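Local coordinates for protein APL1 (Anopheles gambiae, PDB 3O6N) that probably pairs with the leucine-rich repeat protein LRIM1 in a heterodimeric complex that regulates complement-like immunity in the mosquito, at residues A[98-103]-A[122-127]; A[147-152]-A[169-174]; A[189-194]-A[205-210]. All coordinates share one frame; numbering follows the deposited sequence.

Interaction 1: residues A[98-103]-A[122-127]; sequences LYMGFN and LVLERN
Leu-98 and Leu-122 lie side by side on the buried face of two parallel strands of the leucine-rich repeat solenoid, CD2 of Leu-98 3.9 Å from CD1 of Leu-122. Two residues on, just past the strand ends, Met-100 and Leu-124 repeat the arrangement: the Met-100 chain bends at chi3 (-71°) and brings CE against CD2 of Leu-124. The backbones are joined by Val-123 N to Leu-98 O and Met-100 N to Val-123 O (2.7 Å). Asn-127 ND2 donates to Met-100 O across the contact (3.0 Å) and to Leu-124 O in its own turn, while OD1 takes Ile-105 N. Asn-103 ND2 reaches Met-100 O from the opposite face of the carbonyl plane, and its OD1 accepts from Leu-79 N. The other side is more open to solvent, though its contacts are no longer. There CD1 of Tyr-99 rests on CG2 of Val-123 (3.5 Å), and Phe-102 leans outward with Arg-126 NE at its ring edge, 3.5 Å from CD1; ring and guanidinium planes stand 75° apart. The Glu-125 carboxylate approaches CZ of the same ring. Asparagine amides thus satisfy the carbonyls of the buried Met-100 and Leu-124, and Asn-127 also ties one turn to the next, whereas the outer side chains meet mainly through van der Waals contact.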
loop_
_atom_site.group_PDB
_atom_site.type_symbol
_atom_site.label_atom_id
_atom_site.label_comp_id
_atom_site.label_asym_id
_atom_site.label_seq_id
_atom_site.Cartn_x
_atom_site.Cartn_y
_atom_site.Cartn_z
ATOM N N LEU A 98 9.890 6.846 18.437
ATOM C CA LEU A 98 10.782 7.855 17.874
ATOM C C LEU A 98 10.292 8.296 16.504
ATOM O O LEU A 98 10.211 7.493 15.576
ATOM C CB LEU A 98 12.209 7.312 17.769
ATOM C CG LEU A 98 13.274 8.249 17.190
ATOM C CD1 LEU A 98 13.323 9.559 17.958
ATOM C CD2 LEU A 98 14.636 7.577 17.211
ATOM N N TYR A 99 9.974 9.580 16.379
ATOM C CA TYR A 99 9.478 10.112 15.118
ATOM C C TYR A 99 10.484 11.088 14.526
ATOM O O TYR A 99 10.782 12.122 15.122
ATOM C CB TYR A 99 8.121 10.782 15.326
ATOM C CG TYR A 99 7.091 9.855 15.928
ATOM C CD1 TYR A 99 6.321 9.026 15.121
ATOM C CD2 TYR A 99 6.898 9.797 17.299
ATOM C CE1 TYR A 99 5.378 8.173 15.666
ATOM C CE2 TYR A 99 5.957 8.947 17.854
ATOM C CZ TYR A 99 5.202 8.138 17.033
ATOM O OH TYR A 99 4.268 7.293 17.583
ATOM N N MET A 100 11.011 10.743 13.356
ATOM C CA MET A 100 12.007 11.573 12.687
ATOM C C MET A 100 11.671 11.746 11.211
ATOM O O MET A 100 12.559 11.916 10.373
ATOM C CB MET A 100 13.410 10.979 12.858
ATOM C CG MET A 100 13.935 11.043 14.284
ATOM S SD MET A 100 15.690 10.644 14.425
ATOM C CE MET A 100 15.665 8.890 14.104
ATOM N N GLY A 101 10.380 11.709 10.902
ATOM C CA GLY A 101 9.924 11.843 9.531
ATOM C C GLY A 101 9.920 13.286 9.066
ATOM O O GLY A 101 10.063 14.211 9.869
ATOM N N PHE A 102 9.766 13.474 7.758
ATOM C CA PHE A 102 9.641 14.803 7.177
ATOM C C PHE A 102 10.854 15.677 7.487
ATOM O O PHE A 102 10.725 16.830 7.892
ATOM C CB PHE A 102 8.335 15.445 7.641
ATOM C CG PHE A 102 7.164 14.497 7.607
ATOM C CD1 PHE A 102 6.519 14.216 6.416
ATOM C CD2 PHE A 102 6.736 13.859 8.759
ATOM C CE1 PHE A 102 5.452 13.332 6.376
ATOM C CE2 PHE A 102 5.672 12.973 8.729
ATOM C CZ PHE A 102 5.028 12.710 7.534
ATOM N N ASN A 103 12.035 15.104 7.291
ATOM C CA ASN A 103 13.279 15.847 7.405
ATOM C C ASN A 103 14.094 15.713 6.125
ATOM O O ASN A 103 13.531 15.500 5.052
ATOM C CB ASN A 103 14.071 15.393 8.632
ATOM C CG ASN A 103 13.413 15.823 9.929
ATOM O OD1 ASN A 103 13.278 17.017 10.196
ATOM N ND2 ASN A 103 12.996 14.858 10.738
ATOM N N LEU A 122 9.147 3.447 15.071
ATOM C CA LEU A 122 10.160 4.300 14.456
ATOM C C LEU A 122 9.660 4.844 13.123
ATOM O O LEU A 122 9.256 4.081 12.244
ATOM C CB LEU A 122 11.467 3.533 14.256
ATOM C CG LEU A 122 12.588 4.278 13.533
ATOM C CD1 LEU A 122 13.017 5.521 14.321
ATOM C CD2 LEU A 122 13.773 3.353 13.308
ATOM N N VAL A 123 9.682 6.165 12.979
ATOM C CA VAL A 123 9.224 6.793 11.746
ATOM C C VAL A 123 10.340 7.607 11.111
ATOM O O VAL A 123 10.860 8.549 11.708
ATOM C CB VAL A 123 7.993 7.693 11.985
ATOM C CG1 VAL A 123 7.677 8.516 10.735
ATOM C CG2 VAL A 123 6.795 6.853 12.405
ATOM N N LEU A 124 10.701 7.222 9.896
ATOM C CA LEU A 124 11.739 7.890 9.130
ATOM C C LEU A 124 11.193 8.274 7.756
ATOM O O LEU A 124 11.957 8.536 6.829
ATOM C CB LEU A 124 12.954 6.971 8.977
ATOM C CG LEU A 124 13.762 6.708 10.249
ATOM C CD1 LEU A 124 14.700 5.524 10.065
ATOM C CD2 LEU A 124 14.535 7.958 10.635
ATOM N N GLU A 125 9.866 8.296 7.637
ATOM C CA GLU A 125 9.193 8.688 6.395
ATOM C C GLU A 125 9.689 10.036 5.870
ATOM O O GLU A 125 9.928 10.964 6.640
ATOM C CB GLU A 125 7.671 8.750 6.598
ATOM C CG GLU A 125 6.913 9.372 5.417
ATOM C CD GLU A 125 5.408 9.448 5.637
ATOM O OE1 GLU A 125 4.933 9.046 6.720
ATOM O OE2 GLU A 125 4.698 9.912 4.718
ATOM N N ARG A 126 9.835 10.128 4.552
ATOM C CA ARG A 126 10.247 11.363 3.877
ATOM C C ARG A 126 11.591 11.918 4.355
ATOM O O ARG A 126 11.650 12.928 5.061
ATOM C CB ARG A 126 9.160 12.439 3.966
ATOM C CG ARG A 126 9.278 13.495 2.874
ATOM C CD ARG A 126 8.242 14.603 3.015
ATOM N NE ARG A 126 6.873 14.100 2.952
ATOM C CZ ARG A 126 5.800 14.878 2.843
ATOM N NH1 ARG A 126 5.942 16.195 2.783
ATOM N NH2 ARG A 126 4.588 14.341 2.794
ATOM N N ASN A 127 12.665 11.250 3.948
ATOM C CA ASN A 127 14.021 11.701 4.225
ATOM C C ASN A 127 14.899 11.441 3.007
ATOM O O ASN A 127 14.389 11.308 1.896
ATOM C CB ASN A 127 14.583 11.020 5.480
ATOM C CG ASN A 127 14.171 11.726 6.766
ATOM O OD1 ASN A 127 14.640 12.820 7.055
ATOM N ND2 ASN A 127 13.295 11.095 7.545
#

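Interaction 2: residues A[147-152]-A[169-174]. With NAG (2-acetamido-2-deoxy-beta-D-glucopyranose), chain B.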
loop_
_atom_site.group_PDB
_atom_site.type_symbol
_atom_site.label_atom_id
_atom_site.label_comp_id
_atom_site.label_asym_id
_atom_site.label_seq_id
_atom_site.Cartn_x
_atom_site.Cartn_y
_atom_site.Cartn_z
ATOM N N SER A 147 8.326 2.853 9.619
ATOM C CA SER A 147 8.083 3.495 8.338
ATOM C C SER A 147 9.358 4.128 7.792
ATOM O O SER A 147 10.033 4.899 8.486
ATOM C CB SER A 147 6.996 4.560 8.453
ATOM O OG SER A 147 6.871 5.250 7.224
ATOM N N MET A 148 9.687 3.787 6.552
ATOM C CA MET A 148 10.789 4.431 5.842
ATOM C C MET A 148 10.341 4.810 4.436
ATOM O O MET A 148 11.143 4.885 3.511
ATOM C CB MET A 148 12.024 3.532 5.806
ATOM C CG MET A 148 12.598 3.266 7.192
ATOM S SD MET A 148 14.142 2.331 7.194
ATOM C CE MET A 148 13.637 0.791 6.429
ATOM N N SER A 149 9.046 5.054 4.292
ATOM C CA SER A 149 8.489 5.447 3.003
ATOM C C SER A 149 9.065 6.797 2.569
ATOM O O SER A 149 9.593 7.557 3.391
ATOM C CB SER A 149 6.963 5.516 3.077
ATOM O OG SER A 149 6.542 6.450 4.054
ATOM N N ASN A 150 8.974 7.085 1.276
ATOM C CA ASN A 150 9.524 8.318 0.721
ATOM C C ASN A 150 10.995 8.529 1.076
ATOM O O ASN A 150 11.390 9.574 1.603
ATOM C CB ASN A 150 8.680 9.530 1.114
ATOM C CG ASN A 150 7.572 9.813 0.109
ATOM O OD1 ASN A 150 6.450 9.327 0.242
ATOM N ND2 ASN A 150 7.895 10.591 -0.912
ATOM N N ASN A 151 11.803 7.514 0.799
ATOM C CA ASN A 151 13.251 7.661 0.849
ATOM C C ASN A 151 13.859 7.201 -0.467
ATOM O O ASN A 151 13.160 7.114 -1.473
ATOM C CB ASN A 151 13.843 6.915 2.046
ATOM C CG ASN A 151 13.708 7.702 3.338
ATOM O OD1 ASN A 151 14.560 8.531 3.664
ATOM N ND2 ASN A 151 12.630 7.457 4.074
ATOM N N ASN A 152 15.154 6.920 -0.459
ATOM C CA ASN A 152 15.880 6.575 -1.677
ATOM C C ASN A 152 16.496 5.177 -1.587
ATOM O O ASN A 152 17.509 4.896 -2.223
ATOM C CB ASN A 152 16.978 7.619 -1.922
ATOM C CG ASN A 152 17.637 7.474 -3.277
ATOM O OD1 ASN A 152 16.993 7.110 -4.258
ATOM N ND2 ASN A 152 18.934 7.758 -3.337
ATOM N N ASN A 169 3.941 -3.743 11.446
ATOM C CA ASN A 169 3.612 -2.811 10.374
ATOM C C ASN A 169 4.873 -2.279 9.716
ATOM O O ASN A 169 5.702 -1.648 10.370
ATOM C CB ASN A 169 2.780 -1.648 10.915
ATOM C CG ASN A 169 1.627 -2.111 11.779
ATOM O OD1 ASN A 169 0.683 -2.729 11.290
ATOM N ND2 ASN A 169 1.694 -1.809 13.072
ATOM N N LEU A 170 5.020 -2.544 8.424
ATOM C CA LEU A 170 6.200 -2.109 7.691
ATOM C C LEU A 170 5.791 -1.288 6.471
ATOM O O LEU A 170 5.139 -1.795 5.561
ATOM C CB LEU A 170 7.035 -3.317 7.264
ATOM C CG LEU A 170 8.303 -3.045 6.452
ATOM C CD1 LEU A 170 9.266 -2.138 7.220
ATOM C CD2 LEU A 170 8.973 -4.360 6.087
ATOM N N GLN A 171 6.175 -0.016 6.471
ATOM C CA GLN A 171 5.846 0.910 5.389
ATOM C C GLN A 171 7.133 1.313 4.671
ATOM O O GLN A 171 8.006 1.957 5.260
ATOM C CB GLN A 171 5.130 2.139 5.971
ATOM C CG GLN A 171 4.988 3.340 5.035
ATOM C CD GLN A 171 4.193 3.029 3.781
ATOM O OE1 GLN A 171 4.663 2.311 2.905
ATOM N NE2 GLN A 171 2.987 3.579 3.686
ATOM N N LEU A 172 7.254 0.908 3.409
ATOM C CA LEU A 172 8.445 1.175 2.602
ATOM C C LEU A 172 8.068 1.763 1.244
ATOM O O LEU A 172 8.860 1.729 0.300
ATOM C CB LEU A 172 9.232 -0.122 2.370
ATOM C CG LEU A 172 9.819 -0.807 3.607
ATOM C CD1 LEU A 172 10.366 -2.187 3.252
ATOM C CD2 LEU A 172 10.900 0.062 4.226
ATOM N N SER A 173 6.858 2.305 1.154
ATOM C CA SER A 173 6.345 2.841 -0.106
ATOM C C SER A 173 7.196 3.998 -0.622
ATOM O O SER A 173 7.789 4.736 0.159
ATOM C CB SER A 173 4.892 3.293 0.061
ATOM O OG SER A 173 4.417 3.951 -1.100
ATOM N N SER A 174 7.252 4.151 -1.944
ATOM C CA SER A 174 8.022 5.230 -2.560
ATOM C C SER A 174 9.494 5.239 -2.154
ATOM O O SER A 174 9.981 6.187 -1.527
ATOM C CB SER A 174 7.378 6.597 -2.274
ATOM O OG SER A 174 6.174 6.739 -3.020
HETATM C C1 NAG B . 0.423 2.004 0.907
HETATM C C2 NAG B . -1.069 2.066 1.248
HETATM C C3 NAG B . -1.799 3.164 0.478
HETATM C C4 NAG B . -1.058 4.495 0.567
HETATM C C5 NAG B . 0.430 4.301 0.289
HETATM C C6 NAG B . 1.184 5.598 0.560
HETATM C C7 NAG B . -2.572 0.255 1.843
HETATM C C8 NAG B . -3.431 -0.856 1.317
HETATM N N2 NAG B . -1.715 0.797 0.981
HETATM O O3 NAG B . -3.111 3.288 0.985
HETATM O O4 NAG B . -1.577 5.407 -0.387
HETATM O O5 NAG B . 0.983 3.284 1.105
HETATM O O6 NAG B . 1.225 5.819 1.955
HETATM O O7 NAG B . -2.676 0.631 3.011
#
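Gln-171 leans over Ser-147 and Ser-149 on the outward face of the strands, and its side chain can be followed atom by atom. CB lies beside CB of Ser-147. CG sits between two serines, 3.5 Å from OG of Ser-147 and 3.5 Å from CB of Ser-149. A bend at chi2 (61°) then turns the amide along the strand: CD passes CB of Ser-149, OE1 accepts from the backbone N of Ser-173 (2.8 Å), and NE2 points at the ring oxygen O5 of the N-acetylglucosamine (3.3 Å, nearly straight at 172°). The amide is therefore held at both ends, by its own chain and by the glycan. Beneath it the parallel strands of the leucine-rich repeat solenoid end, with Met-148 N bonded to Gln-171 O and, in the loops that follow, Asn-150 N to Ser-173 O (2.9 Å). On the inner side CE of Met-148 packs against CD2 of Leu-172 at 3.6 Å, the two side chains running alongside each other. Asn-151 ND2 stands above the carbonyl plane of Met-148 O, bonding to it within its own turn, and also reaches Leu-124 O of the preceding turn.

Interaction 3: residues A[189-194]-A[205-210]. With NAG (2-acetamido-2-deoxy-beta-D-glucopyranose), chain B.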
loop_
_atom_site.group_PDB
_atom_site.type_symbol
_atom_site.label_atom_id
_atom_site.label_comp_id
_atom_site.label_asym_id
_atom_site.label_seq_id
_atom_site.Cartn_x
_atom_site.Cartn_y
_atom_site.Cartn_z
ATOM N N PHE A 189 1.871 -7.927 9.806
ATOM C CA PHE A 189 0.420 -7.781 9.833
ATOM C C PHE A 189 -0.036 -6.859 8.696
ATOM O O PHE A 189 -0.970 -7.175 7.958
ATOM C CB PHE A 189 -0.002 -7.227 11.198
ATOM C CG PHE A 189 -1.455 -6.857 11.293
ATOM C CD1 PHE A 189 -2.437 -7.830 11.236
ATOM C CD2 PHE A 189 -1.835 -5.538 11.475
ATOM C CE1 PHE A 189 -3.776 -7.490 11.333
ATOM C CE2 PHE A 189 -3.171 -5.193 11.575
ATOM C CZ PHE A 189 -4.142 -6.172 11.503
ATOM N N HIS A 190 0.632 -5.716 8.567
ATOM C CA HIS A 190 0.427 -4.803 7.445
ATOM C C HIS A 190 1.765 -4.510 6.792
ATOM O O HIS A 190 2.728 -4.158 7.474
ATOM C CB HIS A 190 -0.168 -3.475 7.914
ATOM C CG HIS A 190 -1.625 -3.537 8.238
ATOM N ND1 HIS A 190 -2.381 -2.409 8.478
ATOM C CD2 HIS A 190 -2.469 -4.588 8.361
ATOM C CE1 HIS A 190 -3.627 -2.762 8.733
ATOM N NE2 HIS A 190 -3.708 -4.079 8.669
ATOM N N ALA A 191 1.828 -4.630 5.472
ATOM C CA ALA A 191 3.059 -4.313 4.754
ATOM C C ALA A 191 2.771 -3.516 3.497
ATOM O O ALA A 191 1.828 -3.813 2.759
ATOM C CB ALA A 191 3.825 -5.578 4.414
ATOM N N ASN A 192 3.595 -2.506 3.251
ATOM C CA ASN A 192 3.397 -1.633 2.106
ATOM C C ASN A 192 4.715 -1.418 1.372
ATOM O O ASN A 192 5.633 -0.796 1.910
ATOM C CB ASN A 192 2.814 -0.299 2.580
ATOM C CG ASN A 192 2.067 0.438 1.490
ATOM O OD1 ASN A 192 2.498 0.465 0.336
ATOM N ND2 ASN A 192 0.929 1.039 1.858
ATOM N N VAL A 193 4.820 -1.952 0.158
ATOM C CA VAL A 193 6.033 -1.780 -0.636
ATOM C C VAL A 193 5.698 -1.137 -1.979
ATOM O O VAL A 193 6.425 -1.288 -2.957
ATOM C CB VAL A 193 6.789 -3.116 -0.846
ATOM C CG1 VAL A 193 7.366 -3.623 0.474
ATOM C CG2 VAL A 193 5.879 -4.169 -1.471
ATOM N N SER A 194 4.603 -0.389 -2.005
ATOM C CA SER A 194 4.143 0.228 -3.246
ATOM C C SER A 194 5.129 1.287 -3.733
ATOM O O SER A 194 5.910 1.836 -2.951
ATOM C CB SER A 194 2.737 0.824 -3.083
ATOM O OG SER A 194 2.726 1.905 -2.163
ATOM N N ILE A 205 3.444 -15.422 5.839
ATOM C CA ILE A 205 2.377 -16.358 6.179
ATOM C C ILE A 205 1.115 -15.730 6.758
ATOM O O ILE A 205 0.019 -16.275 6.590
ATOM C CB ILE A 205 2.885 -17.430 7.180
ATOM C CG1 ILE A 205 1.835 -18.513 7.384
ATOM C CG2 ILE A 205 3.260 -16.782 8.509
ATOM C CD1 ILE A 205 1.873 -19.595 6.344
ATOM N N ALA A 206 1.252 -14.593 7.433
ATOM C CA ALA A 206 0.133 -14.074 8.214
ATOM C C ALA A 206 -0.242 -12.620 7.942
ATOM O O ALA A 206 -1.109 -12.072 8.621
ATOM C CB ALA A 206 0.390 -14.285 9.711
ATOM N N VAL A 207 0.393 -11.992 6.956
ATOM C CA VAL A 207 0.072 -10.600 6.648
ATOM C C VAL A 207 -1.401 -10.477 6.234
ATOM O O VAL A 207 -1.919 -11.302 5.479
ATOM C CB VAL A 207 1.005 -10.011 5.561
ATOM C CG1 VAL A 207 0.870 -10.781 4.250
ATOM C CG2 VAL A 207 0.700 -8.536 5.342
ATOM N N GLU A 208 -2.073 -9.450 6.747
ATOM C CA GLU A 208 -3.505 -9.282 6.524
ATOM C C GLU A 208 -3.804 -8.262 5.429
ATOM O O GLU A 208 -4.782 -8.391 4.689
ATOM C CB GLU A 208 -4.204 -8.872 7.822
ATOM C CG GLU A 208 -5.656 -8.480 7.624
ATOM C CD GLU A 208 -6.408 -8.320 8.928
ATOM O OE1 GLU A 208 -6.284 -9.205 9.797
ATOM O OE2 GLU A 208 -7.124 -7.307 9.083
ATOM N N GLU A 209 -2.967 -7.238 5.337
ATOM C CA GLU A 209 -3.098 -6.258 4.269
ATOM C C GLU A 209 -1.729 -6.015 3.664
ATOM O O GLU A 209 -0.765 -5.692 4.375
ATOM C CB GLU A 209 -3.706 -4.954 4.790
ATOM C CG GLU A 209 -5.084 -5.114 5.407
ATOM C CD GLU A 209 -5.714 -3.784 5.778
ATOM O OE1 GLU A 209 -5.105 -2.736 5.477
ATOM O OE2 GLU A 209 -6.816 -3.786 6.367
ATOM N N LEU A 210 -1.637 -6.205 2.352
ATOM C CA LEU A 210 -0.372 -6.044 1.652
ATOM C C LEU A 210 -0.562 -5.233 0.381
ATOM O O LEU A 210 -1.386 -5.573 -0.475
ATOM C CB LEU A 210 0.230 -7.406 1.314
ATOM C CG LEU A 210 1.446 -7.399 0.391
ATOM C CD1 LEU A 210 2.593 -6.626 1.019
ATOM C CD2 LEU A 210 1.870 -8.828 0.074
HETATM C C1 NAG B . 0.423 2.004 0.907
HETATM C C2 NAG B . -1.069 2.066 1.248
HETATM C C3 NAG B . -1.799 3.164 0.478
HETATM C C4 NAG B . -1.058 4.495 0.567
HETATM C C5 NAG B . 0.430 4.301 0.289
HETATM C C6 NAG B . 1.184 5.598 0.560
HETATM C C7 NAG B . -2.572 0.255 1.843
HETATM C C8 NAG B . -3.431 -0.856 1.317
HETATM N N2 NAG B . -1.715 0.797 0.981
HETATM O O3 NAG B . -3.111 3.288 0.985
HETATM O O4 NAG B . -1.577 5.407 -0.387
HETATM O O5 NAG B . 0.983 3.284 1.105
HETATM O O6 NAG B . 1.225 5.819 1.955
HETATM O O7 NAG B . -2.676 0.631 3.011
HETATM O O HOH W 1 -6.232 -4.813 8.770
#
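Two neighbouring parallel strands of the leucine-rich repeat solenoid meet here, next to an N-glycosylated asparagine. The carbonyl of Phe-189 opens the pairing by accepting two backbone donors, Glu-208 N at 2.8 Å and Glu-209 N at 3.3 Å; two residues on, Ala-191 N donates to Glu-209 O (3.0 Å). Above this ladder the His-190 ring and the Glu-209 carboxylate are stacked, their planes 16° apart, with OE1 over one ring face and CB of Glu-209 making a CH-pi contact with the same ring. For Glu-209, CG set anti to the carbonyl carbon (chi1 -59°) and an extended chain beyond it carry the carboxylate alongside the imidazole. At the ring edge, in plane, a water lies 2.6 Å from His-190 NE2 and donates to Glu-208 OE2 (2.7 Å), with a weak bond to Glu-209 OE2. The two carboxylates could favour a protonated histidine. The Phe-189 ring lies alongside Glu-208, whose OE1 is 3.4 Å from CE1. On the buried face CB of Ala-191 touches CD1 of Leu-210 (3.8 Å), and CG2 of Val-207 packs against Phe-189 O. Asn-192 carries the sugar through ND2, bonded covalently to C1. Its OD1 accepts from Ser-194 N, an Asx turn, and also from Ser-194 OG; the two bonds hold the amide. Asn-192 to Ser-194 also reads as the Asn-X-Ser glycosylation sequon. Strand 169-171 flanks strand 190-192 on the side away from strand 209-211 and supplies Gln-171 to the glycan, while Asp-211 hydrogen-bonds to the sugar from strand 209-211. Beyond it Leu-210 and Glu-209 pack on Leu-231 and Ile-230 of strand 230-232.

The three contacts follow one another along the chain and along the solenoid, each joining neighbouring strands of the parallel array or the loops that leave them. Centres of interactions 1 and 2 are about 10 Å apart, those of 2 and 3 about 13 Å, and those of 1 and 3 about 20 Å. Interactions 1 and 2 meet directly through the probable backbone bonds Leu-124 N to Ser-147 O and Arg-126 N to Ser-149 O. Interaction 2 passes to interaction 3 likewise, Leu-172 N to Asn-192 O and Ser-174 N to Ser-194 O, and both touch the same glycan. Interaction 1 lies farther toward the N-terminal end, its nearest atoms about 10 Å from interaction 3. Stacked repeats thus form a continuous elongated framework with a sugar on its strand-bearing surface.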